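Dual specificity protein phosphatase 15 (Homo sapiens, PDB 1YZ4) removes phosphate from phosphotyrosine, phosphoserine and phosphothreonine in proteins through its dual-specificity phosphatase catalytic domain, and may act on MAPK13, ATF2, ERBB3, PDGFRB and SNX6. Local coordinates at residues T52-P57 and K71-F76; V64-H69 and R135-E140. The protein carries 1 engineered substitution. One frame throughout, in Å; residues are numbered along the deposited sequence.

Contact 1: T52-P57 and K71-F76; sequences TYLRIP and KECINF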
ATOM      1  N   THR A  52      -3.973  13.819   3.607  1.00 17.73           N
ATOM      2  CA  THR A  52      -3.826  13.249   4.935  1.00 14.91           C
ATOM      3  C   THR A  52      -2.742  12.179   4.888  1.00 14.21           C
ATOM      4  O   THR A  52      -2.848  11.209   4.143  1.00 14.06           O
ATOM      5  CB  THR A  52      -5.145  12.639   5.411  1.00 13.77           C
ATOM      6  OG1 THR A  52      -6.177  13.624   5.306  1.00 18.23           O
ATOM      7  CG2 THR A  52      -5.035  12.191   6.861  1.00 13.76           C
ATOM      8  N   TYR A  53      -1.697  12.370   5.681  1.00 13.12           N
ATOM      9  CA  TYR A  53      -0.590  11.429   5.697  1.00 14.49           C
ATOM     10  C   TYR A  53      -0.561  10.481   6.875  1.00 15.65           C
ATOM     11  O   TYR A  53      -1.076  10.761   7.961  1.00 16.50           O
ATOM     12  CB  TYR A  53       0.758  12.163   5.693  1.00 15.83           C
ATOM     13  CG  TYR A  53       1.119  12.860   4.409  1.00 16.45           C
ATOM     14  CD1 TYR A  53       0.483  14.038   4.034  1.00 12.94           C
ATOM     15  CD2 TYR A  53       2.122  12.353   3.579  1.00 16.16           C
ATOM     16  CE1 TYR A  53       0.834  14.704   2.867  1.00 17.18           C
ATOM     17  CE2 TYR A  53       2.484  13.012   2.401  1.00 16.23           C
ATOM     18  CZ  TYR A  53       1.834  14.186   2.052  1.00 16.23           C
ATOM     19  OH  TYR A  53       2.163  14.842   0.893  1.00 12.47           O
ATOM     20  N   LEU A  54       0.079   9.351   6.633  1.00 17.15           N
ATOM     21  CA  LEU A  54       0.282   8.344   7.644  1.00 20.01           C
ATOM     22  C   LEU A  54       1.767   8.053   7.459  1.00 21.58           C
ATOM     23  O   LEU A  54       2.192   7.617   6.383  1.00 22.53           O
ATOM     24  CB  LEU A  54      -0.554   7.097   7.355  1.00 21.75           C
ATOM     25  CG  LEU A  54      -0.570   6.103   8.517  1.00 24.56           C
ATOM     26  CD1 LEU A  54      -1.218   6.770   9.722  1.00 26.91           C
ATOM     27  CD2 LEU A  54      -1.326   4.839   8.128  1.00 24.76           C
ATOM     28  N   ARG A  55       2.560   8.335   8.486  1.00 19.97           N
ATOM     29  CA  ARG A  55       3.994   8.098   8.411  1.00 18.33           C
ATOM     30  C   ARG A  55       4.390   6.762   9.024  1.00 17.58           C
ATOM     31  O   ARG A  55       4.042   6.458  10.165  1.00 15.42           O
ATOM     32  CB  ARG A  55       4.757   9.233   9.096  1.00 16.76           C
ATOM     33  CG  ARG A  55       4.903  10.490   8.247  1.00 17.85           C
ATOM     34  CD  ARG A  55       5.434  11.659   9.082  1.00 20.44           C
ATOM     35  NE  ARG A  55       5.738  12.839   8.275  1.00 16.00           N
ATOM     36  CZ  ARG A  55       5.998  14.042   8.781  1.00 19.19           C
ATOM     37  NH1 ARG A  55       5.985  14.228  10.097  1.00 15.22           N
ATOM     38  NH2 ARG A  55       6.285  15.059   7.973  1.00 13.91           N
ATOM     39  N   ILE A  56       5.110   5.971   8.237  1.00 17.33           N
ATOM     40  CA  ILE A  56       5.590   4.659   8.650  1.00 18.92           C
ATOM     41  C   ILE A  56       7.104   4.653   8.412  1.00 20.88           C
ATOM     42  O   ILE A  56       7.567   4.389   7.303  1.00 15.49           O
ATOM     43  CB  ILE A  56       4.928   3.541   7.814  1.00 19.99           C
ATOM     44  CG1 ILE A  56       3.404   3.595   7.986  1.00 22.56           C
ATOM     45  CG2 ILE A  56       5.459   2.179   8.247  1.00 19.96           C
ATOM     46  CD1 ILE A  56       2.908   3.367   9.429  1.00 18.04           C
ATOM     47  N   PRO A  57       7.887   4.948   9.463  1.00 22.96           N
ATOM     48  CA  PRO A  57       9.354   5.009   9.443  1.00 25.00           C
ATOM     49  C   PRO A  57      10.012   3.643   9.429  1.00 25.61           C
ATOM     50  O   PRO A  57      10.509   3.180  10.451  1.00 28.47           O
ATOM     51  CB  PRO A  57       9.668   5.776  10.718  1.00 25.61           C
ATOM     52  CG  PRO A  57       8.653   5.193  11.668  1.00 25.88           C
ATOM     53  CD  PRO A  57       7.377   5.161  10.831  1.00 23.74           C
ATOM     54  N   LYS A  71      -2.056  -3.622  10.378  1.00 13.26           N
ATOM     55  CA  LYS A  71      -3.388  -3.281  10.856  1.00 13.96           C
ATOM     56  C   LYS A  71      -3.727  -1.812  10.645  1.00 12.73           C
ATOM     57  O   LYS A  71      -4.732  -1.472  10.020  1.00 10.05           O
ATOM     58  CB  LYS A  71      -3.522  -3.621  12.342  1.00 16.74           C
ATOM     59  CG  LYS A  71      -4.926  -3.393  12.884  1.00 25.57           C
ATOM     60  CD  LYS A  71      -4.988  -3.448  14.408  1.00 31.54           C
ATOM     61  CE  LYS A  71      -4.599  -4.805  14.963  1.00 35.32           C
ATOM     62  NZ  LYS A  71      -4.727  -4.834  16.451  1.00 37.56           N
ATOM     63  N   GLU A  72      -2.881  -0.938  11.170  1.00 10.75           N
ATOM     64  CA  GLU A  72      -3.122   0.486  11.043  1.00 13.02           C
ATOM     65  C   GLU A  72      -3.144   0.966   9.584  1.00  9.65           C
ATOM     66  O   GLU A  72      -3.959   1.812   9.234  1.00  9.35           O
ATOM     67  CB  GLU A  72      -2.082   1.261  11.860  1.00 15.58           C
ATOM     68  CG  GLU A  72      -0.653   1.143  11.351  1.00 20.85           C
ATOM     69  CD  GLU A  72       0.362   1.655  12.358  1.00 22.66           C
ATOM     70  OE1 GLU A  72       0.241   2.820  12.793  1.00 24.97           O
ATOM     71  OE2 GLU A  72       1.279   0.889  12.716  1.00 23.36           O
ATOM     72  N   CYS A  73      -2.270   0.428   8.737  1.00  5.96           N
ATOM     73  CA  CYS A  73      -2.245   0.837   7.335  1.00 10.76           C
ATOM     74  C   CYS A  73      -3.510   0.396   6.611  1.00 13.21           C
ATOM     75  O   CYS A  73      -4.112   1.163   5.848  1.00 13.34           O
ATOM     76  CB  CYS A  73      -1.024   0.250   6.609  1.00 13.86           C
ATOM     77  SG  CYS A  73       0.581   1.031   6.969  1.00  9.99           S
ATOM     78  N   ILE A  74      -3.912  -0.847   6.845  1.00 12.11           N
ATOM     79  CA  ILE A  74      -5.103  -1.369   6.203  1.00 15.98           C
ATOM     80  C   ILE A  74      -6.352  -0.609   6.651  1.00 17.01           C
ATOM     81  O   ILE A  74      -7.275  -0.405   5.865  1.00 17.55           O
ATOM     82  CB  ILE A  74      -5.259  -2.871   6.495  1.00 18.74           C
ATOM     83  CG1 ILE A  74      -4.157  -3.639   5.759  1.00 20.76           C
ATOM     84  CG2 ILE A  74      -6.639  -3.353   6.087  1.00 16.77           C
ATOM     85  CD1 ILE A  74      -4.152  -5.135   6.014  1.00 21.51           C
ATOM     86  N   ASN A  75      -6.373  -0.180   7.908  1.00 15.39           N
ATOM     87  CA  ASN A  75      -7.518   0.553   8.423  1.00 17.10           C
ATOM     88  C   ASN A  75      -7.554   1.935   7.811  1.00 18.74           C
ATOM     89  O   ASN A  75      -8.620   2.450   7.480  1.00 19.14           O
ATOM     90  CB  ASN A  75      -7.457   0.632   9.948  1.00 16.88           C
ATOM     91  CG  ASN A  75      -8.132  -0.561  10.616  1.00 19.02           C
ATOM     92  OD1 ASN A  75      -9.337  -0.548  10.863  1.00 18.65           O
ATOM     93  ND2 ASN A  75      -7.360  -1.607  10.889  1.00 19.86           N
ATOM     94  N   PHE A  76      -6.375   2.525   7.654  1.00 18.79           N
ATOM     95  CA  PHE A  76      -6.236   3.849   7.061  1.00 16.28           C
ATOM     96  C   PHE A  76      -6.762   3.788   5.620  1.00 16.84           C
ATOM     97  O   PHE A  76      -7.653   4.546   5.230  1.00 16.85           O
ATOM     98  CB  PHE A  76      -4.758   4.248   7.069  1.00 12.86           C
ATOM     99  CG  PHE A  76      -4.488   5.640   6.557  1.00 12.00           C
ATOM    100  CD1 PHE A  76      -4.757   6.754   7.348  1.00 10.57           C
ATOM    101  CD2 PHE A  76      -3.909   5.830   5.309  1.00 10.51           C
ATOM    102  CE1 PHE A  76      -4.442   8.042   6.906  1.00 14.32           C
ATOM    103  CE2 PHE A  76      -3.589   7.116   4.851  1.00 14.35           C
ATOM    104  CZ  PHE A  76      -3.853   8.224   5.651  1.00 14.03           C
TER
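F76 swings its CG anti to the backbone N (chi1 -176°), which sends the ring off helix 70-82 toward strand 52-56, and L54 has its own CG anti to N, so that the two side chains run past each other in opposite directions. The leucine lies over one face of the ring, its CB 3.8 Å from the centroid of the F76 ring and only 9° off the ring normal, a CH-pi contact almost exactly over the centre, while the branch methyl CD2 reaches back to the root of the aromatic side chain, 3.6 Å from F76 CG and equally near F76 CB. The same methyl rests on the helix backbone, with L54 CD2 4.2 Å from C73 CA. At the far end of the ring the strand offers a backbone oxygen: T52 O lies at the edge, in the ring plane, 3.5 Å from F76 CZ. T52 CG2 adds a looser touch on CE1. One residue thus receives the strand on a face and at an edge, which probably restricts rotation of the ring.

One turn earlier on the helix, I56 meets the thiol of C73, with I56 CG1 3.9 Å from C73 SG and CD1 close behind. I56 CD1 also approaches the carboxylate carbon of E72. The side-chain packing is mainly apolar, with the T52 carbonyl at the ring edge; F76 also touches I38 of the adjacent strand 36-40, and I101 of helix 97-110 packs on C73.

With alternate strand residues T52, L54 and I56 facing the helix and the two axes near antiparallel (166°), this is the packing of a helix on the edge strand of the central sheet in the alpha/beta fold of the protein tyrosine phosphatase family.

Contact 2: V64-H69 and R135-E140; sequences VPIKKH and RQQLEE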
ATOM      1  N   VAL A  64      13.249  -6.089   9.222  1.00 21.86           N
ATOM      2  CA  VAL A  64      12.309  -5.109   9.728  1.00 21.01           C
ATOM      3  C   VAL A  64      10.890  -5.661   9.772  1.00 20.10           C
ATOM      4  O   VAL A  64      10.360  -6.126   8.768  1.00 21.21           O
ATOM      5  CB  VAL A  64      12.334  -3.851   8.862  1.00 20.99           C
ATOM      6  CG1 VAL A  64      11.377  -2.823   9.416  1.00 20.20           C
ATOM      7  CG2 VAL A  64      13.754  -3.299   8.811  1.00 22.76           C
ATOM      8  N   PRO A  65      10.252  -5.612  10.947  1.00 19.27           N
ATOM      9  CA  PRO A  65       8.887  -6.120  11.090  1.00 17.74           C
ATOM     10  C   PRO A  65       7.792  -5.152  10.643  1.00 16.02           C
ATOM     11  O   PRO A  65       7.074  -4.619  11.482  1.00 13.03           O
ATOM     12  CB  PRO A  65       8.802  -6.428  12.576  1.00 16.16           C
ATOM     13  CG  PRO A  65       9.585  -5.287  13.162  1.00 18.87           C
ATOM     14  CD  PRO A  65      10.799  -5.199  12.254  1.00 15.33           C
ATOM     15  N   ILE A  66       7.658  -4.933   9.331  1.00 18.00           N
ATOM     16  CA  ILE A  66       6.614  -4.032   8.826  1.00 16.64           C
ATOM     17  C   ILE A  66       5.246  -4.587   9.172  1.00 15.81           C
ATOM     18  O   ILE A  66       4.253  -3.864   9.126  1.00 15.73           O
ATOM     19  CB  ILE A  66       6.646  -3.848   7.276  1.00 18.73           C
ATOM     20  CG1 ILE A  66       7.346  -5.023   6.610  1.00 13.77           C
ATOM     21  CG2 ILE A  66       7.271  -2.520   6.907  1.00 25.80           C
ATOM     22  CD1 ILE A  66       6.550  -6.277   6.648  1.00 20.42           C
ATOM     23  N   LYS A  67       5.198  -5.875   9.504  1.00 15.09           N
ATOM     24  CA  LYS A  67       3.936  -6.522   9.845  1.00 16.93           C
ATOM     25  C   LYS A  67       3.294  -5.852  11.045  1.00 15.91           C
ATOM     26  O   LYS A  67       2.090  -5.973  11.259  1.00 16.73           O
ATOM     27  CB  LYS A  67       4.141  -8.018  10.123  1.00 15.65           C
ATOM     28  CG  LYS A  67       4.825  -8.364  11.443  1.00 20.42           C
ATOM     29  CD  LYS A  67       5.209  -9.842  11.459  1.00 26.29           C
ATOM     30  CE  LYS A  67       5.765 -10.294  12.802  1.00 29.36           C
ATOM     31  NZ  LYS A  67       4.700 -10.473  13.834  1.00 33.75           N
ATOM     32  N   LYS A  68       4.098  -5.139  11.827  1.00 17.19           N
ATOM     33  CA  LYS A  68       3.570  -4.448  12.990  1.00 20.92           C
ATOM     34  C   LYS A  68       2.736  -3.236  12.581  1.00 19.27           C
ATOM     35  O   LYS A  68       2.015  -2.673  13.401  1.00 17.92           O
ATOM     36  CB  LYS A  68       4.706  -4.017  13.920  1.00 25.08           C
ATOM     37  CG  LYS A  68       5.340  -5.179  14.684  1.00 34.08           C
ATOM     38  CD  LYS A  68       6.495  -4.706  15.570  1.00 40.65           C
ATOM     39  CE  LYS A  68       7.206  -5.869  16.262  1.00 38.75           C
ATOM     40  NZ  LYS A  68       8.406  -5.397  17.018  1.00 41.69           N
ATOM     41  N   HIS A  69       2.824  -2.842  11.314  1.00 15.18           N
ATOM     42  CA  HIS A  69       2.060  -1.695  10.837  1.00 17.67           C
ATOM     43  C   HIS A  69       0.930  -2.063   9.871  1.00 15.11           C
ATOM     44  O   HIS A  69       0.223  -1.186   9.375  1.00 14.59           O
ATOM     45  CB  HIS A  69       2.987  -0.671  10.174  1.00 19.92           C
ATOM     46  CG  HIS A  69       4.037  -0.121  11.091  1.00 23.52           C
ATOM     47  ND1 HIS A  69       5.244  -0.752  11.306  1.00 24.25           N
ATOM     48  CD2 HIS A  69       4.057   0.999  11.854  1.00 23.91           C
ATOM     49  CE1 HIS A  69       5.963  -0.043  12.159  1.00 26.01           C
ATOM     50  NE2 HIS A  69       5.265   1.025  12.508  1.00 21.85           N
ATOM     51  N   ARG A 135       8.063 -11.075   2.514  1.00 14.48           N
ATOM     52  CA  ARG A 135       7.230 -12.106   1.912  1.00 17.72           C
ATOM     53  C   ARG A 135       6.823 -13.123   2.975  1.00 16.85           C
ATOM     54  O   ARG A 135       5.693 -13.615   2.969  1.00 16.96           O
ATOM     55  CB  ARG A 135       7.983 -12.748   0.736  1.00 18.01           C
ATOM     56  CG  ARG A 135       8.434 -11.681  -0.278  1.00 21.01           C
ATOM     57  CD  ARG A 135       9.379 -12.181  -1.354  1.00 20.83           C
ATOM     58  NE  ARG A 135       8.692 -12.882  -2.430  1.00 24.09           N
ATOM     59  CZ  ARG A 135       8.655 -12.470  -3.694  1.00 23.29           C
ATOM     60  NH1 ARG A 135       9.260 -11.348  -4.059  1.00 25.21           N
ATOM     61  NH2 ARG A 135       8.026 -13.196  -4.602  1.00 27.96           N
ATOM     62  N   GLN A 136       7.733 -13.405   3.907  1.00 18.59           N
ATOM     63  CA  GLN A 136       7.464 -14.345   4.996  1.00 18.67           C
ATOM     64  C   GLN A 136       6.428 -13.731   5.917  1.00 18.11           C
ATOM     65  O   GLN A 136       5.498 -14.410   6.365  1.00 13.61           O
ATOM     66  CB  GLN A 136       8.738 -14.638   5.790  1.00 22.16           C
ATOM     67  CG  GLN A 136       9.793 -15.394   4.999  1.00 33.71           C
ATOM     68  CD  GLN A 136      11.004 -15.768   5.834  1.00 39.08           C
ATOM     69  OE1 GLN A 136      11.785 -14.907   6.249  1.00 42.25           O
ATOM     70  NE2 GLN A 136      11.162 -17.062   6.090  1.00 43.52           N
ATOM     71  N   GLN A 137       6.604 -12.440   6.197  1.00 15.56           N
ATOM     72  CA  GLN A 137       5.683 -11.710   7.046  1.00 14.82           C
ATOM     73  C   GLN A 137       4.313 -11.698   6.372  1.00 16.49           C
ATOM     74  O   GLN A 137       3.280 -11.728   7.045  1.00 13.81           O
ATOM     75  CB  GLN A 137       6.190 -10.283   7.280  1.00 14.17           C
ATOM     76  CG  GLN A 137       7.447 -10.231   8.131  1.00 10.24           C
ATOM     77  CD  GLN A 137       7.912  -8.815   8.426  1.00 13.18           C
ATOM     78  OE1 GLN A 137       7.122  -7.954   8.821  1.00 10.43           O
ATOM     79  NE2 GLN A 137       9.206  -8.572   8.254  1.00 10.54           N
ATOM     80  N   LEU A 138       4.307 -11.660   5.044  1.00 15.51           N
ATOM     81  CA  LEU A 138       3.047 -11.688   4.305  1.00 18.44           C
ATOM     82  C   LEU A 138       2.449 -13.089   4.473  1.00 17.81           C
ATOM     83  O   LEU A 138       1.234 -13.253   4.586  1.00 15.97           O
ATOM     84  CB  LEU A 138       3.283 -11.363   2.823  1.00 13.02           C
ATOM     85  CG  LEU A 138       3.531  -9.872   2.538  1.00 15.39           C
ATOM     86  CD1 LEU A 138       4.115  -9.683   1.143  1.00  4.00           C
ATOM     87  CD2 LEU A 138       2.210  -9.091   2.689  1.00 13.19           C
ATOM     88  N   GLU A 139       3.319 -14.092   4.502  1.00 20.65           N
ATOM     89  CA  GLU A 139       2.897 -15.477   4.682  1.00 24.79           C
ATOM     90  C   GLU A 139       2.140 -15.583   6.008  1.00 24.98           C
ATOM     91  O   GLU A 139       1.029 -16.107   6.059  1.00 19.97           O
ATOM     92  CB  GLU A 139       4.119 -16.400   4.719  1.00 29.09           C
ATOM     93  CG  GLU A 139       4.258 -17.334   3.530  1.00 38.68           C
ATOM     94  CD  GLU A 139       3.206 -18.420   3.512  1.00 40.29           C
ATOM     95  OE1 GLU A 139       2.003 -18.090   3.456  1.00 45.89           O
ATOM     96  OE2 GLU A 139       3.583 -19.607   3.552  1.00 46.21           O
ATOM     97  N   GLU A 140       2.763 -15.080   7.074  1.00 25.98           N
ATOM     98  CA  GLU A 140       2.162 -15.099   8.405  1.00 26.75           C
ATOM     99  C   GLU A 140       0.799 -14.433   8.352  1.00 23.66           C
ATOM    100  O   GLU A 140      -0.216 -15.045   8.656  1.00 22.89           O
ATOM    101  CB  GLU A 140       3.029 -14.331   9.405  1.00 31.66           C
ATOM    102  CG  GLU A 140       4.320 -15.011   9.828  1.00 42.80           C
ATOM    103  CD  GLU A 140       5.178 -14.118  10.723  1.00 47.88           C
ATOM    104  OE1 GLU A 140       4.658 -13.613  11.749  1.00 47.51           O
ATOM    105  OE2 GLU A 140       6.373 -13.924  10.396  1.00 47.11           O
TER
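Q137 NE2 donates to V64 O over 2.8 Å, nearly straight at 175°. The acceptor lies in the amide's own plane, whereas the donor stands above the carbonyl plane of V64. At the other end of the same amide, K67 N donates to Q137 OE1 at 2.9 Å; that oxygen's position is less certain, and so is this bond. If it holds, the glutamine reads both a C=O and an N-H of the loop around P65, the centre of an inverse gamma turn. The NE2 of this buried side chain is in any case satisfied by the V64 carbonyl.

K67 crosses Q137 at about a right angle, its CD 4.0 Å from Q137 CG. Farther out, K67 CD, CE and NZ all lie alongside E140 OE1, with NZ at 3.8 Å, a long salt bridge one helical turn beyond Q137.

I66 and L138 both pack on T100 of helix 97-110, which gives the loop and helix 132-143 a common neighbour. This is a side-chain amide bridging to loop backbone, here tying the lead-in to helix 70-82 to helix 132-143 within the phosphatase catalytic domain.

The two contacts alternate along the chain: strand 52-56 leads into the loop 64-69 of contact 2, which in turn runs into helix 70-82 of contact 1. Their centres lie 15 Å apart, yet they touch directly, I56 CD1 packing 3.6 Å from H69 CD2. One is a mainly apolar helix-on-sheet interface, the other a polar loop-to-helix one. Both come near the active site: the side chains of I56 and of I66 are each about 9 Å from that of S91, the engineered residue at the predicted phosphocysteine position. A bound octyl glucoside lies about 10 Å from the side chain of V64 and about 12 Å from that of I56.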